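Local coordinates for protein 2-oxoglutarate carboxylase small subunit (Hydrogenobacter thermophilus, PDB 7KCT) that forms the biotin carboxylase-type subunit of a two-part carboxylase, with an ATP-grasp domain, and holds ADP, bicarbonate and magnesium in this model, at residues 404-415 and 430-440. Sequence-based numbering, arbitrary orientation.
Sequences WEVAVDRMRSAL and LINIMKDKDFR
Met434 reaches from helix 430-435 into helix 404-415 as a knob among Val408, Met411, Arg412 and Leu415. Met434 CB lies 3.7 Å from Arg412 CB. Met434 CG, turned beside the backbone N (chi1 -63°), meets Leu415 CD1 at 3.8 Å. The chain bends at chi2, which brings Met434 SD against Met411 CG, 3.7 Å away, and CE ends near the same carbon. One turn further along helix 404-415, Leu415 spreads over the start of the other segment, with CD1 against Leu430 CB and CB against Ile431 CG1.

Beyond the break at Asp436, which caps the next helix through Phe439 N, the grip becomes partly polar. Trp404 NE1 donates to Arg440 O at 3.0 Å. The oxygen lies in the indole plane, but the nitrogen stands above the carbonyl plane. Trp404 CH2 also touches Phe439 CZ, the two rings meeting obliquely, while Val408 CG2 packs near Phe439 CE2. Arg440 runs past Val408 and bends at chi3, and its NH1 forms a salt bridge with Asp409 OD1 at 2.7 Å. Arg412 NH1 reaches Asp409 OD1 from the opposite face of the carboxylate plane, at 2.9 Å, in a second salt bridge that completes a three-residue network. The shared carboxylate probably balances the two positive charges.

Segments 404-415 and 430-435 run nearly antiparallel (155°) in the biotin carboxylase C-terminal domain. Their buried side rests on strands: Trp404, Met411, Leu430 and Met434 touch strand 341-351, and Leu415 touches strand 393-401. Arg412 NH2 bonds to Lys31 O of the second subunit, Arg410 NH2 forms a salt bridge with its Glu32, and Ser413 O bonds to its Arg28. Helix 404-415 thus packs on helix 427-435 and also faces the second subunit.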
loop_
_atom_site.group_PDB
_atom_site.type_symbol
_atom_site.label_atom_id
_atom_site.label_comp_id
_atom_site.label_asym_id
_atom_site.label_seq_id
_atom_site.Cartn_x
_atom_site.Cartn_y
_atom_site.Cartn_z
ATOM N N TRP A 404 16.350 6.047 5.293
ATOM C CA TRP A 404 16.798 4.681 5.003
ATOM C C TRP A 404 16.504 3.715 6.162
ATOM O O TRP A 404 16.008 2.593 5.946
ATOM C CB TRP A 404 18.313 4.695 4.694
ATOM C CG TRP A 404 18.915 3.345 4.690
ATOM C CD1 TRP A 404 19.810 2.839 5.594
ATOM C CD2 TRP A 404 18.687 2.309 3.735
ATOM N NE1 TRP A 404 20.113 1.533 5.284
ATOM C CE2 TRP A 404 19.458 1.193 4.131
ATOM C CE3 TRP A 404 17.892 2.211 2.591
ATOM C CZ2 TRP A 404 19.429 -0.012 3.443
ATOM C CZ3 TRP A 404 17.885 1.038 1.906
ATOM C CH2 TRP A 404 18.634 -0.070 2.345
ATOM N N GLU A 405 16.868 4.114 7.388
ATOM C CA GLU A 405 16.722 3.249 8.560
ATOM C C GLU A 405 15.255 2.906 8.839
ATOM O O GLU A 405 14.949 1.808 9.298
ATOM C CB GLU A 405 17.336 3.925 9.804
ATOM C CG GLU A 405 18.851 4.118 9.792
ATOM C CD GLU A 405 19.333 5.322 8.977
ATOM O OE1 GLU A 405 18.513 6.204 8.587
ATOM O OE2 GLU A 405 20.559 5.376 8.722
ATOM N N VAL A 406 14.351 3.860 8.630
ATOM C CA VAL A 406 12.923 3.623 8.810
ATOM C C VAL A 406 12.410 2.687 7.729
ATOM O O VAL A 406 11.500 1.886 7.973
ATOM C CB VAL A 406 12.178 4.974 8.825
ATOM C CG1 VAL A 406 10.657 4.786 9.130
ATOM C CG2 VAL A 406 12.901 5.942 9.817
ATOM N N ALA A 407 12.982 2.771 6.517
ATOM C CA ALA A 407 12.574 1.881 5.441
ATOM C C ALA A 407 12.958 0.449 5.762
ATOM O O ALA A 407 12.161 -0.478 5.570
ATOM C CB ALA A 407 13.215 2.337 4.123
ATOM N N VAL A 408 14.169 0.251 6.279
ATOM C CA VAL A 408 14.598 -1.075 6.714
ATOM C C VAL A 408 13.682 -1.613 7.817
ATOM O O VAL A 408 13.253 -2.780 7.775
ATOM C CB VAL A 408 16.065 -1.024 7.180
ATOM C CG1 VAL A 408 16.488 -2.386 7.705
ATOM C CG2 VAL A 408 16.988 -0.597 6.045
ATOM N N ASP A 409 13.407 -0.781 8.831
ATOM C CA ASP A 409 12.547 -1.183 9.949
ATOM C C ASP A 409 11.142 -1.503 9.455
ATOM O O ASP A 409 10.550 -2.527 9.830
ATOM C CB ASP A 409 12.476 -0.069 11.002
ATOM C CG ASP A 409 13.829 0.258 11.662
ATOM O OD1 ASP A 409 14.713 -0.620 11.783
ATOM O OD2 ASP A 409 13.991 1.406 12.106
ATOM N N ARG A 410 10.642 -0.694 8.519
ATOM C CA ARG A 410 9.311 -0.923 7.980
ATOM C C ARG A 410 9.255 -2.227 7.198
ATOM O O ARG A 410 8.266 -2.961 7.283
ATOM C CB ARG A 410 8.905 0.258 7.092
ATOM C CG ARG A 410 7.575 0.087 6.373
ATOM C CD ARG A 410 7.103 1.500 5.961
ATOM N NE ARG A 410 6.665 2.191 7.167
ATOM C CZ ARG A 410 6.623 3.506 7.343
ATOM N NH1 ARG A 410 7.052 4.334 6.402
ATOM N NH2 ARG A 410 6.184 3.985 8.492
ATOM N N MET A 411 10.308 -2.549 6.434
ATOM C CA MET A 411 10.327 -3.802 5.680
ATOM C C MET A 411 10.478 -5.021 6.597
ATOM O O MET A 411 9.814 -6.047 6.392
ATOM C CB MET A 411 11.466 -3.775 4.641
ATOM C CG MET A 411 11.650 -5.081 3.895
ATOM S SD MET A 411 10.278 -5.562 2.789
ATOM C CE MET A 411 10.547 -4.450 1.432
ATOM N N ARG A 412 11.414 -4.974 7.542
ATOM C CA ARG A 412 11.505 -6.044 8.537
ATOM C C ARG A 412 10.133 -6.341 9.169
ATOM O O ARG A 412 9.733 -7.491 9.303
ATOM C CB ARG A 412 12.487 -5.645 9.626
ATOM C CG ARG A 412 12.779 -6.742 10.692
ATOM C CD ARG A 412 13.393 -6.182 11.992
ATOM N NE ARG A 412 12.533 -5.181 12.667
ATOM C CZ ARG A 412 12.841 -3.891 12.813
ATOM N NH1 ARG A 412 13.979 -3.416 12.333
ATOM N NH2 ARG A 412 12.025 -3.055 13.455
ATOM N N SER A 413 9.414 -5.305 9.574
ATOM C CA SER A 413 8.138 -5.475 10.267
ATOM C C SER A 413 7.041 -6.005 9.353
ATOM O O SER A 413 6.145 -6.723 9.808
ATOM C CB SER A 413 7.681 -4.146 10.869
ATOM O OG SER A 413 8.574 -3.741 11.865
ATOM N N ALA A 414 7.030 -5.562 8.103
ATOM C CA ALA A 414 6.092 -6.097 7.128
ATOM C C ALA A 414 6.367 -7.577 6.891
ATOM O O ALA A 414 5.453 -8.408 6.971
ATOM C CB ALA A 414 6.187 -5.302 5.824
ATOM N N LEU A 415 7.637 -7.934 6.710
ATOM C CA LEU A 415 8.011 -9.326 6.456
ATOM C C LEU A 415 7.654 -10.244 7.630
ATOM O O LEU A 415 7.231 -11.401 7.443
ATOM C CB LEU A 415 9.513 -9.389 6.204
ATOM C CG LEU A 415 10.110 -8.899 4.897
ATOM C CD1 LEU A 415 11.619 -8.745 5.021
ATOM C CD2 LEU A 415 9.736 -9.871 3.771
ATOM N N LEU A 430 14.859 -13.089 4.216
ATOM C CA LEU A 430 14.750 -11.652 4.031
ATOM C C LEU A 430 14.685 -10.918 5.363
ATOM O O LEU A 430 15.219 -9.796 5.500
ATOM C CB LEU A 430 13.529 -11.347 3.164
ATOM C CG LEU A 430 13.610 -11.923 1.741
ATOM C CD1 LEU A 430 12.255 -11.894 1.075
ATOM C CD2 LEU A 430 14.646 -11.146 0.897
ATOM N N ILE A 431 14.015 -11.510 6.352
ATOM C CA ILE A 431 13.958 -10.883 7.673
ATOM C C ILE A 431 15.366 -10.708 8.229
ATOM O O ILE A 431 15.710 -9.660 8.805
ATOM C CB ILE A 431 13.071 -11.719 8.619
ATOM C CG1 ILE A 431 11.594 -11.622 8.209
ATOM C CG2 ILE A 431 13.255 -11.285 10.053
ATOM C CD1 ILE A 431 10.693 -12.697 8.840
ATOM N N ASN A 432 16.202 -11.735 8.066
ATOM C CA ASN A 432 17.559 -11.676 8.622
ATOM C C ASN A 432 18.411 -10.627 7.915
ATOM O O ASN A 432 19.285 -10.017 8.530
ATOM C CB ASN A 432 18.230 -13.053 8.539
ATOM C CG ASN A 432 17.761 -14.015 9.627
ATOM O OD1 ASN A 432 17.217 -13.604 10.630
ATOM N ND2 ASN A 432 17.978 -15.290 9.422
ATOM N N ILE A 433 18.229 -10.456 6.602
ATOM C CA ILE A 433 18.924 -9.383 5.896
ATOM C C ILE A 433 18.557 -8.030 6.490
ATOM O O ILE A 433 19.430 -7.196 6.782
ATOM C CB ILE A 433 18.616 -9.464 4.387
ATOM C CG1 ILE A 433 19.085 -10.814 3.822
ATOM C CG2 ILE A 433 19.250 -8.307 3.672
ATOM C CD1 ILE A 433 18.763 -11.059 2.340
ATOM N N MET A 434 17.263 -7.805 6.725
ATOM C CA MET A 434 16.841 -6.533 7.286
ATOM C C MET A 434 17.412 -6.315 8.689
ATOM O O MET A 434 17.625 -5.175 9.097
ATOM C CB MET A 434 15.312 -6.454 7.342
ATOM C CG MET A 434 14.599 -6.514 5.981
ATOM S SD MET A 434 15.221 -5.238 4.841
ATOM C CE MET A 434 15.649 -6.172 3.385
ATOM N N LYS A 435 17.688 -7.388 9.430
ATOM C CA LYS A 435 18.302 -7.262 10.753
ATOM C C LYS A 435 19.832 -7.195 10.716
ATOM O O LYS A 435 20.473 -7.003 11.758
ATOM C CB LYS A 435 17.880 -8.457 11.617
ATOM C CG LYS A 435 16.431 -8.504 12.016
ATOM C CD LYS A 435 16.179 -9.889 12.647
ATOM C CE LYS A 435 14.838 -9.949 13.318
ATOM N NZ LYS A 435 14.543 -11.328 13.796
ATOM N N ASP A 436 20.438 -7.438 9.568
ATOM C CA ASP A 436 21.885 -7.543 9.509
ATOM C C ASP A 436 22.543 -6.162 9.586
ATOM O O ASP A 436 22.142 -5.242 8.880
ATOM C CB ASP A 436 22.288 -8.250 8.231
ATOM C CG ASP A 436 23.797 -8.199 7.988
ATOM O OD1 ASP A 436 24.532 -8.746 8.819
ATOM O OD2 ASP A 436 24.233 -7.630 6.956
ATOM N N LYS A 437 23.591 -6.033 10.416
ATOM C CA LYS A 437 24.221 -4.726 10.595
ATOM C C LYS A 437 24.797 -4.197 9.288
ATOM O O LYS A 437 24.709 -3.007 9.016
ATOM C CB LYS A 437 25.354 -4.762 11.615
ATOM C CG LYS A 437 25.937 -3.415 12.085
ATOM C CD LYS A 437 27.214 -3.684 12.918
ATOM C CE LYS A 437 27.507 -2.402 13.797
ATOM N NZ LYS A 437 27.254 -1.120 13.163
ATOM N N ASP A 438 25.478 -5.039 8.500
ATOM C CA ASP A 438 26.036 -4.547 7.247
ATOM C C ASP A 438 24.931 -3.998 6.344
ATOM O O ASP A 438 25.026 -2.874 5.842
ATOM C CB ASP A 438 26.800 -5.671 6.571
ATOM C CG ASP A 438 28.204 -5.876 7.162
ATOM O OD1 ASP A 438 28.648 -5.068 8.012
ATOM O OD2 ASP A 438 28.867 -6.861 6.777
ATOM N N PHE A 439 23.852 -4.755 6.139
ATOM C CA PHE A 439 22.807 -4.226 5.266
ATOM C C PHE A 439 22.279 -2.900 5.787
ATOM O O PHE A 439 22.175 -1.921 5.035
ATOM C CB PHE A 439 21.673 -5.234 5.095
ATOM C CG PHE A 439 20.580 -4.737 4.208
ATOM C CD1 PHE A 439 20.680 -4.842 2.841
ATOM C CD2 PHE A 439 19.458 -4.146 4.737
ATOM C CE1 PHE A 439 19.655 -4.344 2.002
ATOM C CE2 PHE A 439 18.415 -3.676 3.909
ATOM C CZ PHE A 439 18.524 -3.755 2.555
ATOM N N ARG A 440 22.005 -2.824 7.084
ATOM C CA ARG A 440 21.499 -1.591 7.675
ATOM C C ARG A 440 22.455 -0.421 7.474
ATOM O O ARG A 440 22.010 0.732 7.446
ATOM C CB ARG A 440 21.225 -1.785 9.166
ATOM C CG ARG A 440 19.970 -2.566 9.540
ATOM C CD ARG A 440 19.742 -2.470 11.065
ATOM N NE ARG A 440 19.634 -1.089 11.573
ATOM C CZ ARG A 440 18.482 -0.431 11.678
ATOM N NH1 ARG A 440 17.360 -1.024 11.299
ATOM N NH2 ARG A 440 18.442 0.809 12.148
#